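Local structure of Non-structural polyprotein (Sindbis virus, 4GUA) at residues A[287-292]-A[311-316]; A[78-83]-A[92-97]. The protein is a precursor of the viral replication proteins, carrying the nsP2 cysteine protease that probably cleaves the polyprotein, together with the zinc-binding part of nsP3. All blocks are in the same frame, centred on the assembly; numbering follows the deposited sequence.

Contact 1: residues A[287-292]-A[311-316]; sequences KFVRVS and QLDNSR
Phe288 and Leu312 form an antiparallel, non-hydrogen-bonded pair with CA atoms 4.5 Å apart, at the place where the touching parts of 287-289 and 311-315 run 127° apart. Backbone bonds flank the pair: Val289 N gives to Gln311 O at 3.3 Å, and Lys287 O takes Asn314 N at 2.9 Å along with a weak bond from Asp313 N. Just beyond, Val289 and Arg290 both face Arg310, a classic beta bulge at which the strand changes direction.

Between the paired side chains, Leu312 CB lies 3.4 Å from Phe288 CE2, while its CD1 sits over one face of the ring, 4.2 Å from the centroid, in a CH-pi contact. Lys287 and Asn314 lie alongside each other, pointing the same way. The lysine chain stays extended until its last torsion (chi4 -57°), whose bend brings NZ to Asn314 OD1 at 2.7 Å, in the carbonyl plane. NZ also reaches Glu513 O, and Asn314 ND2 gives to Asp509 O and Asp511 O, so this buried polar pair ties the hairpin to the chain around 509-513. Asp313 OD1 accepts weakly from Ser315 N, but its strongest partner is Arg318, in a salt bridge. Val289 CG2 rests 3.7 Å from Gln311 CB.

The hairpin forms one edge of a seven-stranded sheet whose order resembles that of Rossmann-like methyltransferases. Leu256 of helix 237-257 packs on Lys287, Phe288 and Leu312, strand 259-260 brings Leu259 against Phe288 and Leu312, and helix 488-502, probably of the nsP3 macro domain, meets Val289 and Gln311.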
ATOM      1  N   LYS A 287      -5.923   1.434  10.249  1.00 63.78           N
ATOM      2  CA  LYS A 287      -6.600   1.263  11.535  1.00 60.80           C
ATOM      3  C   LYS A 287      -5.945   0.247  12.476  1.00 61.46           C
ATOM      4  O   LYS A 287      -6.374   0.105  13.626  1.00 64.51           O
ATOM      5  CB  LYS A 287      -8.054   0.843  11.305  1.00 58.98           C
ATOM      6  CG  LYS A 287      -8.869   1.846  10.523  1.00 57.72           C
ATOM      7  CD  LYS A 287     -10.295   1.374  10.311  1.00 56.78           C
ATOM      8  CE  LYS A 287     -11.082   2.364   9.460  1.00 57.62           C
ATOM      9  NZ  LYS A 287     -11.091   3.733  10.035  1.00 55.23           N
ATOM     10  N   PHE A 288      -4.921  -0.460  11.999  1.00 56.83           N
ATOM     11  CA  PHE A 288      -4.308  -1.547  12.772  1.00 51.13           C
ATOM     12  C   PHE A 288      -2.815  -1.350  12.962  1.00 51.52           C
ATOM     13  O   PHE A 288      -2.157  -0.694  12.158  1.00 58.70           O
ATOM     14  CB  PHE A 288      -4.550  -2.896  12.095  1.00 50.38           C
ATOM     15  CG  PHE A 288      -5.990  -3.315  12.072  1.00 51.45           C
ATOM     16  CD1 PHE A 288      -6.856  -2.822  11.107  1.00 50.61           C
ATOM     17  CD2 PHE A 288      -6.472  -4.215  13.007  1.00 47.29           C
ATOM     18  CE1 PHE A 288      -8.185  -3.208  11.084  1.00 52.37           C
ATOM     19  CE2 PHE A 288      -7.798  -4.609  12.989  1.00 51.92           C
ATOM     20  CZ  PHE A 288      -8.657  -4.104  12.028  1.00 54.22           C
ATOM     21  N   VAL A 289      -2.288  -1.936  14.032  1.00 55.76           N
ATOM     22  CA  VAL A 289      -0.867  -1.845  14.346  1.00 59.28           C
ATOM     23  C   VAL A 289      -0.038  -2.596  13.306  1.00 60.04           C
ATOM     24  O   VAL A 289       0.972  -2.088  12.815  1.00 62.89           O
ATOM     25  CB  VAL A 289      -0.569  -2.443  15.739  1.00 64.49           C
ATOM     26  CG1 VAL A 289       0.903  -2.326  16.062  1.00 64.46           C
ATOM     27  CG2 VAL A 289      -1.381  -1.738  16.805  1.00 66.41           C
ATOM     28  N   ARG A 290      -0.487  -3.802  12.967  1.00 54.71           N
ATOM     29  CA  ARG A 290       0.180  -4.644  11.979  1.00 55.00           C
ATOM     30  C   ARG A 290      -0.815  -5.185  10.966  1.00 57.81           C
ATOM     31  O   ARG A 290      -2.007  -5.321  11.254  1.00 60.71           O
ATOM     32  CB  ARG A 290       0.827  -5.859  12.635  1.00 53.48           C
ATOM     33  CG  ARG A 290       2.062  -5.622  13.462  1.00 56.81           C
ATOM     34  CD  ARG A 290       2.555  -6.975  13.931  1.00 62.95           C
ATOM     35  NE  ARG A 290       3.726  -6.913  14.793  1.00 68.38           N
ATOM     36  CZ  ARG A 290       4.979  -6.999  14.372  1.00 78.59           C
ATOM     37  NH1 ARG A 290       5.254  -7.133  13.079  1.00 82.72           N
ATOM     38  NH2 ARG A 290       5.965  -6.943  15.257  1.00 83.69           N
ATOM     39  N   VAL A 291      -0.322  -5.500   9.777  1.00 52.64           N
ATOM     40  CA  VAL A 291      -1.097  -6.289   8.838  1.00 56.27           C
ATOM     41  C   VAL A 291      -0.159  -7.178   8.029  1.00 59.52           C
ATOM     42  O   VAL A 291       0.887  -6.730   7.554  1.00 58.27           O
ATOM     43  CB  VAL A 291      -1.976  -5.407   7.915  1.00 57.02           C
ATOM     44  CG1 VAL A 291      -1.161  -4.301   7.284  1.00 59.68           C
ATOM     45  CG2 VAL A 291      -2.649  -6.256   6.847  1.00 56.64           C
ATOM     46  N   SER A 292      -0.553  -8.441   7.885  1.00 62.39           N
ATOM     47  CA  SER A 292       0.208  -9.439   7.152  1.00 65.75           C
ATOM     48  C   SER A 292      -0.772 -10.238   6.305  1.00 65.11           C
ATOM     49  O   SER A 292      -1.914  -9.820   6.121  1.00 64.06           O
ATOM     50  CB  SER A 292       0.960 -10.364   8.102  1.00 73.12           C
ATOM     51  OG  SER A 292       1.931 -11.129   7.399  1.00 79.25           O
ATOM     52  N   GLN A 311      -4.623  -6.076  16.015  1.00 62.24           N
ATOM     53  CA  GLN A 311      -4.710  -5.006  17.007  1.00 56.59           C
ATOM     54  C   GLN A 311      -5.316  -3.698  16.508  1.00 57.89           C
ATOM     55  O   GLN A 311      -4.590  -2.753  16.182  1.00 53.64           O
ATOM     56  CB  GLN A 311      -3.342  -4.725  17.614  1.00 61.57           C
ATOM     57  CG  GLN A 311      -2.782  -5.860  18.429  1.00 62.21           C
ATOM     58  CD  GLN A 311      -1.446  -5.496  19.033  1.00 70.10           C
ATOM     59  OE1 GLN A 311      -1.323  -5.347  20.245  1.00 68.21           O
ATOM     60  NE2 GLN A 311      -0.432  -5.338  18.182  1.00 76.15           N
ATOM     61  N   LEU A 312      -6.645  -3.657  16.426  1.00 63.75           N
ATOM     62  CA  LEU A 312      -7.342  -2.464  15.956  1.00 62.62           C
ATOM     63  C   LEU A 312      -7.348  -1.381  17.019  1.00 58.62           C
ATOM     64  O   LEU A 312      -7.927  -1.564  18.084  1.00 59.97           O
ATOM     65  CB  LEU A 312      -8.803  -2.828  15.681  1.00 61.64           C
ATOM     66  CG  LEU A 312      -9.810  -1.678  15.556  1.00 58.11           C
ATOM     67  CD1 LEU A 312      -9.693  -1.021  14.199  1.00 60.24           C
ATOM     68  CD2 LEU A 312     -11.222  -2.181  15.786  1.00 53.03           C
ATOM     69  N   ASP A 313      -6.665  -0.270  16.746  1.00 57.45           N
ATOM     70  CA  ASP A 313      -6.868   0.973  17.489  1.00 63.95           C
ATOM     71  C   ASP A 313      -7.621   2.049  16.685  1.00 68.67           C
ATOM     72  O   ASP A 313      -7.903   3.139  17.195  1.00 68.55           O
ATOM     73  CB  ASP A 313      -5.539   1.510  18.019  1.00 69.81           C
ATOM     74  CG  ASP A 313      -4.548   1.805  16.919  1.00 74.94           C
ATOM     75  OD1 ASP A 313      -4.963   1.876  15.742  1.00 76.31           O
ATOM     76  OD2 ASP A 313      -3.345   1.957  17.225  1.00 76.06           O
ATOM     77  N   ASN A 314      -7.923   1.745  15.425  1.00 67.35           N
ATOM     78  CA  ASN A 314      -8.570   2.700  14.520  1.00 67.39           C
ATOM     79  C   ASN A 314      -7.887   4.071  14.519  1.00 67.06           C
ATOM     80  O   ASN A 314      -8.529   5.112  14.662  1.00 65.67           O
ATOM     81  CB  ASN A 314     -10.052   2.866  14.871  1.00 68.52           C
ATOM     82  CG  ASN A 314     -10.816   3.653  13.821  1.00 64.41           C
ATOM     83  OD1 ASN A 314     -10.514   3.583  12.630  1.00 63.19           O
ATOM     84  ND2 ASN A 314     -11.795   4.425  14.264  1.00 68.55           N
ATOM     85  N   SER A 315      -6.579   4.065  14.319  1.00 71.41           N
ATOM     86  CA  SER A 315      -5.799   5.291  14.328  1.00 75.39           C
ATOM     87  C   SER A 315      -6.135   6.134  13.101  1.00 81.99           C
ATOM     88  O   SER A 315      -6.561   5.631  12.059  1.00 80.34           O
ATOM     89  CB  SER A 315      -4.301   4.975  14.350  1.00 75.54           C
ATOM     90  OG  SER A 315      -3.523   6.161  14.280  1.00 70.79           O
ATOM     91  N   ARG A 316      -5.937   7.432  13.264  1.00 84.63           N
ATOM     92  CA  ARG A 316      -6.181   8.426  12.233  1.00 82.32           C
ATOM     93  C   ARG A 316      -4.889   8.679  11.450  1.00 82.19           C
ATOM     94  O   ARG A 316      -4.817   8.480  10.231  1.00 83.27           O
ATOM     95  CB  ARG A 316      -6.726   9.741  12.823  1.00 87.00           C
ATOM     96  CG  ARG A 316      -6.213  10.198  14.211  1.00 98.89           C
ATOM     97  CD  ARG A 316      -6.545   9.300  15.409  1.00 92.74           C
ATOM     98  NE  ARG A 316      -5.704   9.598  16.568  1.00 84.80           N
ATOM     99  CZ  ARG A 316      -4.396   9.389  16.638  1.00 75.39           C
ATOM    100  NH1 ARG A 316      -3.740   8.869  15.627  1.00 73.62           N
ATOM    101  NH2 ARG A 316      -3.732   9.699  17.738  1.00 80.58           N
TER

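Contact 2: residues A[78-83]-A[92-97]; sequences IPLTYH and AHWDNS
Tyr82 and Trp94 face each other as a non-hydrogen-bonded pair and share one face of the antiparallel pairing, in which the hydrogen-bonded pairs Thr81-Asp95 and His83-His93 bracket them. The tyrosine begins over the indole: its CB stands 3.8 Å from the centroid of the Trp94 six-membered ring, a CH-pi contact close to the ring normal. With CG anti to the backbone N (chi1 -180°), the ring runs on across the indole, and CD1 comes 3.5 Å from Trp94 CE2, over the face but offset toward the rim. The two aromatic planes stand at 57°, so the pair is oblique. Further out, CE1, still near the indole nitrogen, also reaches Ala92 CB, at 3.7 Å, and CZ and OH pass along the same methyl group. From the far end of the indole, Trp94 CZ3 touches Leu80 CG at 3.8 Å, and helix 52-64 packs on both residues through Ala52.

These strands make a beta hairpin within the peptidase family C9 region, 93-95 being an edge of a three-stranded antiparallel sheet with 78-83 at its centre.

The other face is polar. His83 presents the edge of its imidazole, and NE2 meets Ser97 OG at 3.0 Å and, weakly, Asp95 OD1 at 3.1 Å, both near the ring plane; the carboxylate is turned steeply, 75° from that plane. The same OD1 accepts Ser97 N from above the carboxylate plane, closing an Asx turn. Ser97 O in turn receives Thr81 OG1 at 2.7 Å. At the open end of the hairpin, away from its connecting loop, Asn96 ND2 points straight at Pro79 O, 3.2 Å away, and also bonds to Ala20 O of helix 16-27.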
ATOM      1  N   ILE A  78     -18.946  16.199 -15.589  1.00 62.41           N
ATOM      2  CA  ILE A  78     -20.144  15.720 -14.949  1.00 58.90           C
ATOM      3  C   ILE A  78     -19.803  15.238 -13.558  1.00 62.03           C
ATOM      4  O   ILE A  78     -18.939  14.384 -13.387  1.00 62.09           O
ATOM      5  CB  ILE A  78     -20.734  14.575 -15.756  1.00 56.15           C
ATOM      6  CG1 ILE A  78     -20.912  15.031 -17.209  1.00 57.33           C
ATOM      7  CG2 ILE A  78     -22.035  14.101 -15.128  1.00 55.01           C
ATOM      8  CD1 ILE A  78     -21.230  13.912 -18.162  1.00 65.29           C
ATOM      9  N   PRO A  79     -20.481  15.785 -12.551  1.00 60.52           N
ATOM     10  CA  PRO A  79     -20.221  15.327 -11.188  1.00 59.67           C
ATOM     11  C   PRO A  79     -20.694  13.900 -10.968  1.00 54.94           C
ATOM     12  O   PRO A  79     -21.703  13.472 -11.527  1.00 50.89           O
ATOM     13  CB  PRO A  79     -21.015  16.317 -10.326  1.00 58.31           C
ATOM     14  CG  PRO A  79     -22.029  16.861 -11.216  1.00 52.17           C
ATOM     15  CD  PRO A  79     -21.444  16.893 -12.585  1.00 52.00           C
ATOM     16  N   LEU A  80     -19.911  13.148 -10.209  1.00 60.47           N
ATOM     17  CA  LEU A  80     -20.329  11.842  -9.748  1.00 56.79           C
ATOM     18  C   LEU A  80     -20.406  11.926  -8.242  1.00 61.28           C
ATOM     19  O   LEU A  80     -19.383  11.965  -7.562  1.00 60.19           O
ATOM     20  CB  LEU A  80     -19.334  10.770 -10.172  1.00 57.54           C
ATOM     21  CG  LEU A  80     -19.737   9.338  -9.818  1.00 61.11           C
ATOM     22  CD1 LEU A  80     -21.109   8.992 -10.405  1.00 59.10           C
ATOM     23  CD2 LEU A  80     -18.663   8.362 -10.300  1.00 56.09           C
ATOM     24  N   THR A  81     -21.632  11.903  -7.730  1.00 59.07           N
ATOM     25  CA  THR A  81     -21.904  12.286  -6.356  1.00 55.47           C
ATOM     26  C   THR A  81     -22.573  11.168  -5.573  1.00 60.63           C
ATOM     27  O   THR A  81     -23.627  10.638  -5.965  1.00 54.12           O
ATOM     28  CB  THR A  81     -22.808  13.529  -6.307  1.00 54.87           C
ATOM     29  OG1 THR A  81     -22.198  14.592  -7.047  1.00 60.93           O
ATOM     30  CG2 THR A  81     -23.037  13.971  -4.876  1.00 48.85           C
ATOM     31  N   TYR A  82     -21.943  10.831  -4.454  1.00 64.51           N
ATOM     32  CA  TYR A  82     -22.464   9.839  -3.538  1.00 60.29           C
ATOM     33  C   TYR A  82     -23.231  10.557  -2.447  1.00 65.31           C
ATOM     34  O   TYR A  82     -22.723  11.509  -1.855  1.00 69.73           O
ATOM     35  CB  TYR A  82     -21.315   9.060  -2.911  1.00 57.93           C
ATOM     36  CG  TYR A  82     -21.749   7.986  -1.938  1.00 59.48           C
ATOM     37  CD1 TYR A  82     -22.373   6.822  -2.381  1.00 57.68           C
ATOM     38  CD2 TYR A  82     -21.556   8.149  -0.567  1.00 55.20           C
ATOM     39  CE1 TYR A  82     -22.775   5.843  -1.488  1.00 55.56           C
ATOM     40  CE2 TYR A  82     -21.957   7.175   0.334  1.00 54.40           C
ATOM     41  CZ  TYR A  82     -22.566   6.023  -0.132  1.00 54.79           C
ATOM     42  OH  TYR A  82     -22.961   5.050   0.762  1.00 55.42           O
ATOM     43  N   HIS A  83     -24.443  10.092  -2.171  1.00 64.78           N
ATOM     44  CA  HIS A  83     -25.253  10.646  -1.095  1.00 61.29           C
ATOM     45  C   HIS A  83     -25.503   9.637   0.010  1.00 60.66           C
ATOM     46  O   HIS A  83     -26.190   8.646  -0.209  1.00 63.72           O
ATOM     47  CB  HIS A  83     -26.594  11.140  -1.626  1.00 60.38           C
ATOM     48  CG  HIS A  83     -26.476  12.257  -2.611  1.00 60.16           C
ATOM     49  ND1 HIS A  83     -26.358  13.573  -2.225  1.00 60.59           N
ATOM     50  CD2 HIS A  83     -26.476  12.258  -3.965  1.00 62.31           C
ATOM     51  CE1 HIS A  83     -26.275  14.339  -3.299  1.00 67.47           C
ATOM     52  NE2 HIS A  83     -26.346  13.565  -4.368  1.00 68.09           N
ATOM     53  N   ALA A  92     -28.388   5.240   0.790  1.00 55.46           N
ATOM     54  CA  ALA A  92     -27.372   5.945   0.021  1.00 53.84           C
ATOM     55  C   ALA A  92     -27.663   5.799  -1.463  1.00 55.66           C
ATOM     56  O   ALA A  92     -28.219   4.802  -1.911  1.00 59.96           O
ATOM     57  CB  ALA A  92     -25.979   5.433   0.353  1.00 50.79           C
ATOM     58  N   HIS A  93     -27.287   6.818  -2.217  1.00 55.83           N
ATOM     59  CA  HIS A  93     -27.674   6.918  -3.607  1.00 58.38           C
ATOM     60  C   HIS A  93     -26.573   7.579  -4.450  1.00 60.97           C
ATOM     61  O   HIS A  93     -25.881   8.481  -3.972  1.00 54.50           O
ATOM     62  CB  HIS A  93     -28.996   7.697  -3.663  1.00 60.82           C
ATOM     63  CG  HIS A  93     -29.481   7.996  -5.042  1.00 64.91           C
ATOM     64  ND1 HIS A  93     -30.067   7.046  -5.851  1.00 74.87           N
ATOM     65  CD2 HIS A  93     -29.483   9.147  -5.752  1.00 66.02           C
ATOM     66  CE1 HIS A  93     -30.400   7.596  -7.005  1.00 73.56           C
ATOM     67  NE2 HIS A  93     -30.055   8.871  -6.971  1.00 72.59           N
ATOM     68  N   TRP A  94     -26.398   7.120  -5.689  1.00 59.58           N
ATOM     69  CA  TRP A  94     -25.474   7.767  -6.612  1.00 53.19           C
ATOM     70  C   TRP A  94     -26.236   8.532  -7.669  1.00 56.91           C
ATOM     71  O   TRP A  94     -27.162   8.003  -8.282  1.00 52.49           O
ATOM     72  CB  TRP A  94     -24.600   6.749  -7.340  1.00 53.78           C
ATOM     73  CG  TRP A  94     -23.516   6.107  -6.531  1.00 54.08           C
ATOM     74  CD1 TRP A  94     -23.590   4.929  -5.855  1.00 52.87           C
ATOM     75  CD2 TRP A  94     -22.184   6.597  -6.333  1.00 54.27           C
ATOM     76  NE1 TRP A  94     -22.388   4.650  -5.249  1.00 51.50           N
ATOM     77  CE2 TRP A  94     -21.509   5.661  -5.524  1.00 53.95           C
ATOM     78  CE3 TRP A  94     -21.495   7.735  -6.762  1.00 55.42           C
ATOM     79  CZ2 TRP A  94     -20.184   5.829  -5.131  1.00 54.53           C
ATOM     80  CZ3 TRP A  94     -20.174   7.901  -6.369  1.00 55.70           C
ATOM     81  CH2 TRP A  94     -19.534   6.953  -5.561  1.00 51.97           C
ATOM     82  N   ASP A  95     -25.816   9.765  -7.919  1.00 63.96           N
ATOM     83  CA  ASP A  95     -26.351  10.514  -9.045  1.00 67.84           C
ATOM     84  C   ASP A  95     -25.378  11.578  -9.545  1.00 72.28           C
ATOM     85  O   ASP A  95     -24.231  11.646  -9.120  1.00 66.11           O
ATOM     86  CB  ASP A  95     -27.713  11.127  -8.703  1.00 67.84           C
ATOM     87  CG  ASP A  95     -27.632  12.189  -7.617  1.00 74.28           C
ATOM     88  OD1 ASP A  95     -26.534  12.728  -7.378  1.00 73.31           O
ATOM     89  OD2 ASP A  95     -28.685  12.506  -7.019  1.00 81.29           O
ATOM     90  N   ASN A  96     -25.859  12.387 -10.478  1.00 77.88           N
ATOM     91  CA  ASN A  96     -25.074  13.433 -11.114  1.00 70.50           C
ATOM     92  C   ASN A  96     -25.253  14.841 -10.514  1.00 71.95           C
ATOM     93  O   ASN A  96     -24.847  15.831 -11.116  1.00 73.46           O
ATOM     94  CB  ASN A  96     -25.320  13.408 -12.620  1.00 67.22           C
ATOM     95  CG  ASN A  96     -24.992  12.057 -13.228  1.00 62.93           C
ATOM     96  OD1 ASN A  96     -25.852  11.395 -13.813  1.00 59.18           O
ATOM     97  ND2 ASN A  96     -23.747  11.626 -13.061  1.00 63.85           N
ATOM     98  N   SER A  97     -25.919  14.937  -9.366  1.00 72.61           N
ATOM     99  CA  SER A  97     -26.118  16.230  -8.707  1.00 68.06           C
ATOM    100  C   SER A  97     -24.777  16.928  -8.459  1.00 68.92           C
ATOM    101  O   SER A  97     -23.728  16.288  -8.463  1.00 68.72           O
ATOM    102  CB  SER A  97     -26.864  16.055  -7.382  1.00 64.63           C
ATOM    103  OG  SER A  97     -25.974  15.875  -6.292  1.00 62.05           O
TER

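How the contacts relate
Both contacts join the two strands of a beta hairpin, yet no element is common to them: contact 2 closes earlier in the chain, their centres are 31 Å apart and their nearest atoms about 15 Å. Contact 1 is buried, at the edge of a large mixed sheet where several parts of the polyprotein converge, and its polar groups are satisfied partly by residues from distant segments. Contact 2 lies at the surface of the protease region and shares more backbone bonds between its own strands, with aromatic packing on one face and a network of histidine, carboxylate and hydroxyl groups on the other. Contact 1 has a single bridge where the chain leaves its strands; contact 2 keeps register through three successive pairs.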